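Local coordinates for hydrolase, HAD superfamily, subfamily III A (Legionella pneumophila, PDB 3N1U), which probably hydrolyses 3-deoxy-D-manno-octulosonate 8-phosphate to KDO and inorganic phosphate, a step of lipopolysaccharide biosynthesis, using magnesium as cofactor, at residues 130-136 and 146-152. Numbering follows the deposited sequence.
Sequences GLGVAVS and ADWRTER. With CA (calcium ion), chain C.
Just ahead of strand 148-149, Asp147 ties itself to Gly132 and holds a calcium ion with the same carboxylate. Its OD2 accepts the N-H of Gly132 on the anti side at 2.8 Å, nearly straight at 172°, while OD1 and OD2 both bind the metal, a different calcium from that held by Asp25, Asp27 and Asp118; its other ligands here are four waters. In return Asp147 N donates to Gly132 O (2.8 Å). Regular parallel pairing follows: Ala134 N bonds Trp148 O at 2.9 Å, and Thr150 N reaches Ala134 O at 3.0 Å. On one face the small methyls of Ala134 and Ala146 meet, CB to CB 3.8 Å. On the other, Val133 and Trp148 run side by side; with CG anti to the backbone N (chi1 -173°), the indole sets CE3 3.8 Å from Val133 CG1, and Thr150 CG2 packs against that same methyl. Thr150 OG1, turned back between its N and carbonyl carbon (chi1 58°), donates to Arg152 O at 2.8 Å, the carbonyl that also takes a weak bond from Ser136 N. The pair closes a parallel beta-alpha-beta unit through helix 140-145 at the edge, within this chain, of the HAD Rossmann-like sheet: strand 113-117 flanks 131-134, while helices 3-17 and 158-169 pack against the Val133-Trp148 face.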
loop_
_atom_site.group_PDB
_atom_site.type_symbol
_atom_site.label_atom_id
_atom_site.label_comp_id
_atom_site.label_asym_id
_atom_site.label_seq_id
_atom_site.Cartn_x
_atom_site.Cartn_y
_atom_site.Cartn_z
ATOM N N GLY A 130 15.656 -10.826 -26.096
ATOM C CA GLY A 130 16.769 -11.594 -25.523
ATOM C C GLY A 130 16.545 -11.905 -24.053
ATOM O O GLY A 130 16.887 -12.997 -23.562
ATOM N N LEU A 131 15.975 -10.936 -23.327
ATOM C CA LEU A 131 15.786 -11.085 -21.892
ATOM C C LEU A 131 14.358 -10.649 -21.512
ATOM O O LEU A 131 14.057 -9.455 -21.368
ATOM C CB LEU A 131 16.877 -10.299 -21.092
ATOM C CG LEU A 131 16.745 -10.317 -19.536
ATOM C CD1 LEU A 131 16.641 -11.747 -18.953
ATOM C CD2 LEU A 131 18.015 -9.633 -18.992
ATOM N N GLY A 132 13.458 -11.625 -21.449
ATOM C CA GLY A 132 12.021 -11.372 -21.195
ATOM C C GLY A 132 11.835 -11.561 -19.705
ATOM O O GLY A 132 12.182 -12.610 -19.160
ATOM N N VAL A 133 11.292 -10.538 -19.048
ATOM C CA VAL A 133 11.223 -10.516 -17.579
ATOM C C VAL A 133 9.811 -10.350 -17.037
ATOM O O VAL A 133 9.021 -9.539 -17.551
ATOM C CB VAL A 133 12.165 -9.446 -16.960
ATOM C CG1 VAL A 133 12.073 -9.458 -15.403
ATOM C CG2 VAL A 133 13.662 -9.710 -17.435
ATOM N N ALA A 134 9.510 -11.127 -16.000
ATOM C CA ALA A 134 8.237 -10.977 -15.281
ATOM C C ALA A 134 8.467 -10.272 -13.951
ATOM O O ALA A 134 9.370 -10.629 -13.223
ATOM C CB ALA A 134 7.572 -12.344 -15.027
ATOM N N VAL A 135 7.663 -9.245 -13.654
ATOM C CA VAL A 135 7.582 -8.756 -12.229
ATOM C C VAL A 135 7.010 -9.885 -11.358
ATOM O O VAL A 135 6.318 -10.801 -11.861
ATOM C CB VAL A 135 6.744 -7.447 -12.084
ATOM C CG1 VAL A 135 7.463 -6.277 -12.844
ATOM C CG2 VAL A 135 5.282 -7.607 -12.579
ATOM N N SER A 136 7.298 -9.872 -10.047
ATOM C CA SER A 136 6.900 -11.033 -9.239
ATOM C C SER A 136 5.381 -11.154 -9.133
ATOM O O SER A 136 4.884 -12.215 -8.852
ATOM C CB SER A 136 7.522 -11.000 -7.826
ATOM O OG SER A 136 6.967 -9.985 -7.024
ATOM N N ALA A 146 8.511 -16.340 -18.842
ATOM C CA ALA A 146 9.591 -15.375 -18.825
ATOM C C ALA A 146 10.954 -16.046 -18.649
ATOM O O ALA A 146 11.039 -17.133 -18.083
ATOM C CB ALA A 146 9.342 -14.361 -17.649
ATOM N N ASP A 147 12.025 -15.402 -19.111
ATOM C CA ASP A 147 13.376 -15.908 -18.833
ATOM C C ASP A 147 13.770 -15.789 -17.376
ATOM O O ASP A 147 14.615 -16.547 -16.891
ATOM C CB ASP A 147 14.392 -15.149 -19.661
ATOM C CG ASP A 147 14.194 -15.371 -21.138
ATOM O OD1 ASP A 147 14.065 -16.546 -21.538
ATOM O OD2 ASP A 147 14.069 -14.374 -21.883
ATOM N N TRP A 148 13.167 -14.826 -16.682
ATOM C CA TRP A 148 13.557 -14.458 -15.310
ATOM C C TRP A 148 12.423 -13.702 -14.670
ATOM O O TRP A 148 11.637 -13.050 -15.349
ATOM C CB TRP A 148 14.800 -13.544 -15.356
ATOM C CG TRP A 148 15.417 -13.211 -13.992
ATOM C CD1 TRP A 148 15.920 -14.094 -13.101
ATOM C CD2 TRP A 148 15.613 -11.897 -13.420
ATOM N NE1 TRP A 148 16.407 -13.432 -11.991
ATOM C CE2 TRP A 148 16.231 -12.084 -12.160
ATOM C CE3 TRP A 148 15.327 -10.580 -13.857
ATOM C CZ2 TRP A 148 16.567 -11.003 -11.291
ATOM C CZ3 TRP A 148 15.652 -9.494 -12.986
ATOM C CH2 TRP A 148 16.273 -9.727 -11.726
ATOM N N ARG A 149 12.337 -13.770 -13.357
ATOM C CA ARG A 149 11.364 -12.964 -12.638
ATOM C C ARG A 149 12.063 -12.197 -11.545
ATOM O O ARG A 149 13.061 -12.673 -10.957
ATOM C CB ARG A 149 10.250 -13.846 -12.025
ATOM C CG ARG A 149 10.724 -14.743 -10.879
ATOM C CD ARG A 149 9.504 -15.505 -10.339
ATOM N NE ARG A 149 9.108 -16.552 -11.284
ATOM C CZ ARG A 149 8.137 -17.442 -11.042
ATOM N NH1 ARG A 149 7.458 -17.394 -9.888
ATOM N NH2 ARG A 149 7.865 -18.387 -11.939
ATOM N N THR A 150 11.564 -10.996 -11.274
ATOM C CA THR A 150 12.166 -10.186 -10.196
ATOM C C THR A 150 11.648 -10.690 -8.837
ATOM O O THR A 150 10.600 -11.388 -8.779
ATOM C CB THR A 150 11.798 -8.695 -10.367
ATOM O OG1 THR A 150 10.361 -8.543 -10.370
ATOM C CG2 THR A 150 12.392 -8.159 -11.716
ATOM N N GLU A 151 12.364 -10.337 -7.765
ATOM C CA GLU A 151 11.909 -10.637 -6.407
ATOM C C GLU A 151 10.836 -9.637 -6.072
ATOM O O GLU A 151 9.809 -9.973 -5.485
ATOM C CB GLU A 151 13.061 -10.535 -5.392
ATOM C CG GLU A 151 14.207 -11.516 -5.686
ATOM C CD GLU A 151 13.830 -12.977 -5.421
ATOM O OE1 GLU A 151 13.989 -13.417 -4.257
ATOM O OE2 GLU A 151 13.403 -13.697 -6.377
ATOM N N ARG A 152 11.088 -8.375 -6.402
ATOM C CA ARG A 152 10.151 -7.322 -6.051
ATOM C C ARG A 152 8.940 -7.254 -6.979
ATOM O O ARG A 152 8.990 -7.755 -8.116
ATOM C CB ARG A 152 10.884 -5.967 -5.972
ATOM C CG ARG A 152 11.855 -5.899 -4.776
ATOM C CD ARG A 152 13.046 -4.964 -5.090
ATOM N NE ARG A 152 14.181 -5.040 -4.138
ATOM C CZ ARG A 152 15.254 -5.820 -4.295
ATOM N NH1 ARG A 152 15.366 -6.613 -5.362
ATOM N NH2 ARG A 152 16.264 -5.777 -3.415
HETATM CA CA CA C . 13.067 -16.070 -23.860
HETATM O O HOH W 1 12.548 -14.365 -24.489
HETATM O O HOH W 2 10.733 -15.815 -22.567
HETATM O O HOH W 3 14.715 -15.326 -25.743
HETATM O O HOH W 4 14.307 -17.634 -24.265
#